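Putative O-acetylhomoserine (Thiol)-lyase (Campylobacter jejuni, PDB 4OC9) probably uses pyridoxal 5'-phosphate to convert O-acetylhomoserine and a sulfur donor into homocysteine, as a member of the trans-sulfuration enzyme family. Local coordinates at residues K175-C180 with D227-N232; L219-D224 with P256-R261; K348-A353 with I397-I402. One frame throughout, in Å; residues are numbered along the deposited sequence.

Overall arrangement
From the N terminus, segment 175-180 comes first and leads into strand 177-181. Contact 1 closes a loop of 46 residues when 227-232 returns to it. Contact 2 opens inside that loop, at strand 217-221, and closes beyond it, at helix 257-270, so the two contacts cross. They also touch, Leu229 CD1 lying 3.9 Å from Phe258 CB; together they tie helices 225-229 and 257-270 to the seven-stranded sheet of the cofactor-binding domain. Contact 3 follows in series, closing a loop of 43 residues within the C-terminal part, between helix 350-359 and strand 401-405 of the five-stranded sheet. Its centre is about 42 Å from the centres of both others.

Contact 1: K175-C180 with D227-N232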
# COMPACT_ATOMS: atom_id res chain seq x y z
N LYS D 175 2.05 42.89 -13.46
CA LYS D 175 2.64 41.70 -14.12
C LYS D 175 3.25 40.73 -13.09
O LYS D 175 4.35 40.19 -13.28
CB LYS D 175 3.68 42.15 -15.14
CG LYS D 175 3.06 43.09 -16.13
CD LYS D 175 2.40 42.39 -17.29
CE LYS D 175 3.51 41.92 -18.22
NZ LYS D 175 2.98 41.17 -19.39
N ILE D 176 2.53 40.54 -11.99
CA ILE D 176 2.96 39.66 -10.92
C ILE D 176 2.10 38.38 -10.90
O ILE D 176 0.88 38.43 -11.10
CB ILE D 176 2.87 40.34 -9.54
CG1 ILE D 176 3.77 41.56 -9.50
CG2 ILE D 176 3.29 39.36 -8.45
CD1 ILE D 176 3.67 42.35 -8.21
N VAL D 177 2.76 37.25 -10.65
CA VAL D 177 2.08 35.96 -10.58
C VAL D 177 1.30 35.85 -9.30
O VAL D 177 1.84 36.15 -8.21
CB VAL D 177 3.08 34.80 -10.60
CG1 VAL D 177 2.37 33.48 -10.31
CG2 VAL D 177 3.84 34.74 -11.92
N SER D 178 0.01 35.51 -9.41
CA SER D 178 -0.85 35.36 -8.24
C SER D 178 -0.99 33.87 -7.92
O SER D 178 -1.22 33.05 -8.81
CB SER D 178 -2.24 35.92 -8.49
OG SER D 178 -2.90 35.22 -9.54
N ILE D 179 -0.84 33.56 -6.63
CA ILE D 179 -0.96 32.19 -6.11
C ILE D 179 -2.13 32.05 -5.15
O ILE D 179 -2.19 32.74 -4.12
CB ILE D 179 0.27 31.77 -5.28
CG1 ILE D 179 1.54 31.82 -6.10
CG2 ILE D 179 0.06 30.35 -4.77
CD1 ILE D 179 2.81 31.60 -5.29
N CYS D 180 -3.09 31.17 -5.49
CA CYS D 180 -4.24 30.94 -4.64
C CYS D 180 -4.27 29.53 -4.06
O CYS D 180 -4.27 28.57 -4.80
CB CYS D 180 -5.54 31.15 -5.44
SG CYS D 180 -7.07 30.83 -4.49
N ASP D 227 2.64 33.28 -21.20
CA ASP D 227 2.42 34.68 -21.63
C ASP D 227 2.91 35.66 -20.56
O ASP D 227 3.50 36.68 -20.85
CB ASP D 227 0.94 34.95 -21.93
CG ASP D 227 0.40 34.11 -23.06
OD1 ASP D 227 1.18 33.37 -23.68
OD2 ASP D 227 -0.82 34.16 -23.33
N LEU D 228 2.64 35.34 -19.30
CA LEU D 228 3.04 36.19 -18.17
C LEU D 228 4.49 36.03 -17.72
O LEU D 228 5.09 36.97 -17.18
CB LEU D 228 2.12 35.90 -16.97
CG LEU D 228 2.36 36.65 -15.65
CD1 LEU D 228 2.30 38.16 -15.83
CD2 LEU D 228 1.35 36.22 -14.60
N LEU D 229 5.05 34.84 -17.89
CA LEU D 229 6.44 34.57 -17.47
C LEU D 229 7.47 34.89 -18.53
O LEU D 229 8.54 35.41 -18.22
CB LEU D 229 6.60 33.12 -17.00
CG LEU D 229 5.85 32.74 -15.72
CD1 LEU D 229 5.98 31.25 -15.43
CD2 LEU D 229 6.35 33.56 -14.53
N LYS D 230 7.17 34.54 -19.78
CA LYS D 230 8.09 34.81 -20.87
C LYS D 230 8.19 36.30 -21.15
O LYS D 230 7.19 37.01 -21.17
CB LYS D 230 7.68 34.05 -22.14
CG LYS D 230 7.92 32.55 -22.10
CD LYS D 230 7.47 31.92 -23.40
CE LYS D 230 7.78 30.44 -23.44
NZ LYS D 230 7.26 29.75 -24.64
N ASN D 231 9.42 36.76 -21.39
CA ASN D 231 9.69 38.17 -21.69
C ASN D 231 9.15 39.12 -20.64
O ASN D 231 8.60 40.15 -20.96
CB ASN D 231 9.11 38.54 -23.06
CG ASN D 231 9.68 37.69 -24.17
OD1 ASN D 231 10.82 37.23 -24.11
ND2 ASN D 231 8.89 37.51 -25.22
N ASN D 232 9.33 38.75 -19.38
CA ASN D 232 8.87 39.56 -18.28
C ASN D 232 10.10 39.76 -17.40
O ASN D 232 10.62 38.80 -16.82
CB ASN D 232 7.70 38.89 -17.57
CG ASN D 232 7.19 39.67 -16.37
OD1 ASN D 232 7.89 40.48 -15.79
ND2 ASN D 232 5.98 39.35 -15.95
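Asn232 holds its CG anti to the backbone N (chi1 178°), which carries its amide back toward Leu228 and across to Lys175; Leu228 has the same first torsion (179°) and extends its methyl groups toward Lys175 and Val177. The amide nitrogen then bridges two carbonyls. Asn232 ND2 donates to Lys175 O at 3.2 Å with an N-H...O angle of 162°, and to Leu228 O at 2.8 Å. Both acceptors lie close to the amide plane, as expected if each N-H serves one of them, while OD1 accepts from the backbone N of Arg234, which supports this orientation of the amide.

A helix C-cap and a beta turn present the groups. Lys175, just past helix 164-174, closes it with a Schellman motif, its positive phi turning the chain toward strand 177-181, and a type II turn from Leu229 to Asn232 folds the chain back after helix 225-229. The strand is an inner one of the seven-stranded sheet, between 146-152 and 199-203, in the large domain of this fold type I pyridoxal phosphate enzyme.

Apart from the amide the contact is apolar. Val177 CG2 reaches Leu228 CD2 at 3.9 Å and Leu229 CD2 at 3.8 Å, the Val177 and Leu229 side chains crossing at about a right angle. The other Leu228 branch, CD1, lies 3.9 Å from Lys175 O, beside the carbonyl that Asn232 engages.

Contact 2: L219-D224 with P256-R261; sequences LIERKD and PIFSIR
Glu221 turns its carboxylate onto the first turn of helix 257-270, where OE2 accepts twice from one residue. Ser259 OG donates to Glu221 OE2 at 2.6 Å, approaching on the anti side and somewhat out of the carboxylate plane, and Ser259 N donates to Glu221 OE2 at 2.8 Å, meeting it nearly along the C-O axis but with a bent N-H...O angle of 134°. The same oxygen sits at the Phe258 ring edge, near its plane. The other oxygen, Glu221 OE1, is tight against Pro256 CB, doubtfully close.

Two waters extend this shell. Water 2 donates to Glu221 OE1, at a separation too short to be trusted, and accepts from Phe258 N at 3.1 Å. Water 1 donates to Ser259 OG at 2.9 Å and, weakly, to Leu219 O.

Pro256, at the N-cap, has no side-chain acceptor; the strand carboxylate instead engages first-turn N-H groups, directly at Ser259 and through water at Phe258, a setting that would probably stabilise its negative charge. The chi1 of Glu221 (77°) places CG between backbone N and carbonyl carbon, with the chain extended beyond. Alternation along the strand directs Leu219 the same way, its CD2 meeting Phe258 CE1 at 4.2 Å.

Strand 217-221 lies between 77-81 and 199-203, antiparallel to both, in the mixed seven-stranded sheet of this fold type I enzyme's cofactor-binding domain, and the contact lays the start of helix 257-270 on it, strand 219-221 and helix 257-261 running roughly antiparallel (154°). Phe77 and Ile79 of strand 77-81 touch Ser259, helix 225-229 packs on Phe258, and helix 84-93 covers Leu219.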
# COMPACT_ATOMS: atom_id res chain seq x y z
N LEU D 219 0.61 21.64 -7.20
CA LEU D 219 0.77 22.99 -7.76
C LEU D 219 0.15 22.87 -9.14
O LEU D 219 0.55 22.03 -9.94
CB LEU D 219 2.21 23.48 -7.95
CG LEU D 219 3.15 23.57 -6.76
CD1 LEU D 219 3.63 22.15 -6.44
CD2 LEU D 219 4.36 24.44 -7.10
N ILE D 220 -0.80 23.75 -9.41
CA ILE D 220 -1.50 23.74 -10.68
C ILE D 220 -1.35 25.09 -11.38
O ILE D 220 -1.50 26.15 -10.75
CB ILE D 220 -2.98 23.47 -10.44
CG1 ILE D 220 -3.13 22.19 -9.63
CG2 ILE D 220 -3.71 23.38 -11.77
CD1 ILE D 220 -4.56 21.88 -9.26
N GLU D 221 -1.06 25.06 -12.68
CA GLU D 221 -0.90 26.33 -13.39
C GLU D 221 -2.01 26.52 -14.42
O GLU D 221 -2.52 25.55 -15.02
CB GLU D 221 0.46 26.45 -14.09
CG GLU D 221 0.65 25.67 -15.39
CD GLU D 221 2.06 25.88 -15.98
OE1 GLU D 221 2.16 26.58 -17.01
OE2 GLU D 221 3.07 25.45 -15.37
N ARG D 222 -2.40 27.77 -14.62
CA ARG D 222 -3.46 28.07 -15.58
C ARG D 222 -2.98 27.95 -16.99
O ARG D 222 -1.78 27.83 -17.28
CB ARG D 222 -3.92 29.52 -15.46
CG ARG D 222 -2.88 30.60 -15.82
CD ARG D 222 -3.52 32.00 -15.86
NE ARG D 222 -2.59 33.13 -16.07
CZ ARG D 222 -2.24 33.64 -17.25
NH1 ARG D 222 -2.67 33.12 -18.40
NH2 ARG D 222 -1.42 34.67 -17.28
N LYS D 223 -3.94 28.01 -17.89
CA LYS D 223 -3.61 27.95 -19.30
C LYS D 223 -2.97 29.27 -19.69
O LYS D 223 -3.36 30.30 -19.17
CB LYS D 223 -4.88 27.75 -20.13
CG LYS D 223 -5.53 26.42 -19.86
CD LYS D 223 -6.80 26.23 -20.64
CE LYS D 223 -7.33 24.84 -20.35
NZ LYS D 223 -8.54 24.53 -21.14
N ASP D 224 -1.99 29.21 -20.57
CA ASP D 224 -1.29 30.39 -21.07
C ASP D 224 -0.47 31.16 -20.06
O ASP D 224 -0.12 32.31 -20.30
CB ASP D 224 -2.29 31.32 -21.77
CG ASP D 224 -3.01 30.62 -22.94
OD1 ASP D 224 -2.35 29.90 -23.72
OD2 ASP D 224 -4.23 30.86 -23.12
N PRO D 256 4.50 24.17 -20.51
CA PRO D 256 4.20 24.99 -19.33
C PRO D 256 5.50 25.10 -18.57
O PRO D 256 5.85 24.22 -17.79
CB PRO D 256 3.15 24.16 -18.58
CG PRO D 256 3.34 22.76 -19.07
CD PRO D 256 3.79 22.88 -20.50
N ILE D 257 6.21 26.21 -18.78
CA ILE D 257 7.51 26.40 -18.15
C ILE D 257 7.53 26.50 -16.63
O ILE D 257 8.52 26.17 -16.01
CB ILE D 257 8.30 27.57 -18.79
CG1 ILE D 257 7.69 28.93 -18.45
CG2 ILE D 257 8.39 27.36 -20.30
CD1 ILE D 257 8.48 30.09 -19.03
N PHE D 258 6.42 26.94 -16.04
CA PHE D 258 6.35 27.05 -14.58
C PHE D 258 6.44 25.63 -14.00
O PHE D 258 7.26 25.35 -13.12
CB PHE D 258 5.06 27.73 -14.13
CG PHE D 258 4.89 27.79 -12.63
CD1 PHE D 258 4.33 26.70 -11.93
CD2 PHE D 258 5.22 28.92 -11.93
CE1 PHE D 258 4.13 26.76 -10.56
CE2 PHE D 258 5.04 28.98 -10.54
CZ PHE D 258 4.49 27.90 -9.86
N SER D 259 5.62 24.73 -14.55
CA SER D 259 5.60 23.34 -14.11
C SER D 259 6.93 22.64 -14.45
O SER D 259 7.44 21.84 -13.66
CB SER D 259 4.41 22.59 -14.71
OG SER D 259 3.19 23.15 -14.25
N ILE D 260 7.47 22.94 -15.62
CA ILE D 260 8.74 22.34 -16.03
C ILE D 260 9.82 22.67 -15.04
O ILE D 260 10.59 21.80 -14.66
CB ILE D 260 9.18 22.80 -17.44
CG1 ILE D 260 8.26 22.22 -18.52
CG2 ILE D 260 10.60 22.36 -17.74
CD1 ILE D 260 8.17 20.69 -18.58
N ARG D 261 9.88 23.92 -14.59
CA ARG D 261 10.93 24.27 -13.66
C ARG D 261 10.71 23.52 -12.34
O ARG D 261 11.65 23.05 -11.74
CB ARG D 261 11.11 25.80 -13.50
CG ARG D 261 12.45 26.08 -12.82
CD ARG D 261 13.04 27.50 -12.94
NE ARG D 261 12.65 28.44 -11.94
CZ ARG D 261 13.40 28.89 -10.93
NH1 ARG D 261 14.69 28.59 -10.77
NH2 ARG D 261 12.85 29.75 -10.11
O HOH W 1 2.56 23.47 -11.40
O HOH W 2 4.04 28.19 -17.53

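Contact 3: K348-A353 with I397-I402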
# COMPACT_ATOMS: atom_id res chain seq x y z
N LYS D 348 -17.84 31.00 25.44
CA LYS D 348 -18.03 32.08 26.43
C LYS D 348 -16.68 32.69 26.78
O LYS D 348 -16.54 33.90 26.81
CB LYS D 348 -18.76 31.59 27.69
CG LYS D 348 -20.21 31.14 27.40
CD LYS D 348 -21.00 30.63 28.61
CE LYS D 348 -20.39 29.38 29.24
NZ LYS D 348 -21.23 28.82 30.33
N ASP D 349 -15.70 31.82 27.00
CA ASP D 349 -14.33 32.21 27.35
C ASP D 349 -13.38 31.02 27.20
O ASP D 349 -13.78 29.92 26.80
CB ASP D 349 -14.32 32.75 28.77
CG ASP D 349 -14.86 31.75 29.76
OD1 ASP D 349 -14.88 30.53 29.46
OD2 ASP D 349 -15.29 32.19 30.85
N TYR D 350 -12.11 31.26 27.50
CA TYR D 350 -11.08 30.24 27.42
C TYR D 350 -11.47 28.95 28.14
O TYR D 350 -11.38 27.85 27.57
CB TYR D 350 -9.72 30.78 27.92
CG TYR D 350 -8.69 29.69 27.98
CD1 TYR D 350 -8.08 29.24 26.83
CD2 TYR D 350 -8.40 29.04 29.18
CE1 TYR D 350 -7.20 28.17 26.84
CE2 TYR D 350 -7.51 27.98 29.22
CZ TYR D 350 -6.91 27.54 28.05
OH TYR D 350 -6.02 26.48 28.09
N GLU D 351 -11.91 29.04 29.39
CA GLU D 351 -12.29 27.84 30.15
C GLU D 351 -13.42 27.04 29.52
O GLU D 351 -13.45 25.82 29.62
CB GLU D 351 -12.61 28.18 31.61
CG GLU D 351 -11.41 28.63 32.45
CD GLU D 351 -10.38 27.51 32.73
OE1 GLU D 351 -10.76 26.32 32.74
OE2 GLU D 351 -9.20 27.83 33.00
N HIS D 352 -14.34 27.74 28.85
CA HIS D 352 -15.47 27.09 28.20
C HIS D 352 -14.99 26.39 26.93
O HIS D 352 -15.35 25.24 26.69
CB HIS D 352 -16.60 28.09 27.96
CG HIS D 352 -17.86 27.49 27.39
ND1 HIS D 352 -18.47 27.98 26.25
CD2 HIS D 352 -18.57 26.40 27.75
CE1 HIS D 352 -19.55 27.27 25.99
NE2 HIS D 352 -19.63 26.29 26.87
N ALA D 353 -14.13 27.05 26.18
CA ALA D 353 -13.56 26.48 24.95
C ALA D 353 -12.79 25.17 25.21
O ALA D 353 -12.81 24.24 24.42
CB ALA D 353 -12.63 27.47 24.30
N ILE D 397 -8.50 35.81 15.77
CA ILE D 397 -8.60 34.63 16.63
C ILE D 397 -8.52 35.09 18.09
O ILE D 397 -7.85 36.04 18.37
CB ILE D 397 -7.46 33.64 16.39
CG1 ILE D 397 -7.47 33.15 14.93
CG2 ILE D 397 -7.56 32.45 17.36
CD1 ILE D 397 -6.27 32.29 14.53
N THR D 398 -9.22 34.42 19.00
CA THR D 398 -9.19 34.79 20.40
C THR D 398 -8.95 33.56 21.26
O THR D 398 -8.89 32.46 20.78
CB THR D 398 -10.54 35.35 20.88
OG1 THR D 398 -11.51 34.31 21.00
CG2 THR D 398 -11.04 36.48 19.97
N LYS D 399 -8.86 33.75 22.57
CA LYS D 399 -8.68 32.64 23.49
C LYS D 399 -9.95 31.77 23.62
O LYS D 399 -9.90 30.66 24.18
CB LYS D 399 -8.24 33.13 24.89
CG LYS D 399 -6.76 33.48 25.05
CD LYS D 399 -6.33 34.12 26.37
CE LYS D 399 -6.71 33.39 27.64
NZ LYS D 399 -5.93 32.17 27.97
N ALA D 400 -11.08 32.30 23.15
CA ALA D 400 -12.35 31.58 23.23
C ALA D 400 -12.68 30.90 21.91
O ALA D 400 -13.66 30.16 21.82
CB ALA D 400 -13.45 32.56 23.61
N THR D 401 -11.85 31.12 20.89
CA THR D 401 -12.08 30.55 19.57
C THR D 401 -11.87 29.06 19.41
O THR D 401 -10.87 28.51 19.85
CB THR D 401 -11.20 31.24 18.53
OG1 THR D 401 -11.49 32.66 18.52
CG2 THR D 401 -11.49 30.68 17.16
N ILE D 402 -12.83 28.43 18.76
CA ILE D 402 -12.80 27.00 18.48
C ILE D 402 -13.00 26.80 17.01
O ILE D 402 -13.83 27.47 16.42
CB ILE D 402 -13.91 26.25 19.21
CG1 ILE D 402 -13.51 26.11 20.67
CG2 ILE D 402 -14.08 24.82 18.64
CD1 ILE D 402 -14.58 25.47 21.54
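Asp349 sets its backbone against Ala400, CA to Ala400 CB at 3.9 Å, while its carboxylate turns to its own helix: as N-cap of helix 350-359, Asp349 OD1 accepts from His352 N at 2.9 Å. Tyr350 comes next and meets Lys399 twice, through its CA-H and its ring. Tyr350 CA lies 3.5 Å from Lys399 O, with an angle of 145° at the hydrogen. Over one face of the ring comes the Lys399 ammonium, NZ 4.0 Å from the Tyr350 ring centroid, 24° off the normal and displaced toward the CG-CD1 side, a cation-pi contact reached by bends at lysine chi3 and chi4. His378 bonds to Lys399 O and meets the tyrosine ring at about a right angle. One turn on, Ala353 CB rests on Ala400 O and on Ile402 CD1, the latter at 3.9 Å.

The partner chain forms a type I turn, Thr398 to Thr401, with an ST turn at Thr398, before strand 401-405 enters the five-stranded sheet beside 342-346. No hydrogen bond crosses between the segments, so shape fit around buried Ala353 and Ile402 and a weakly directional cation-pi contact from exposed Lys399 probably set how the helix start lies on turn and strand.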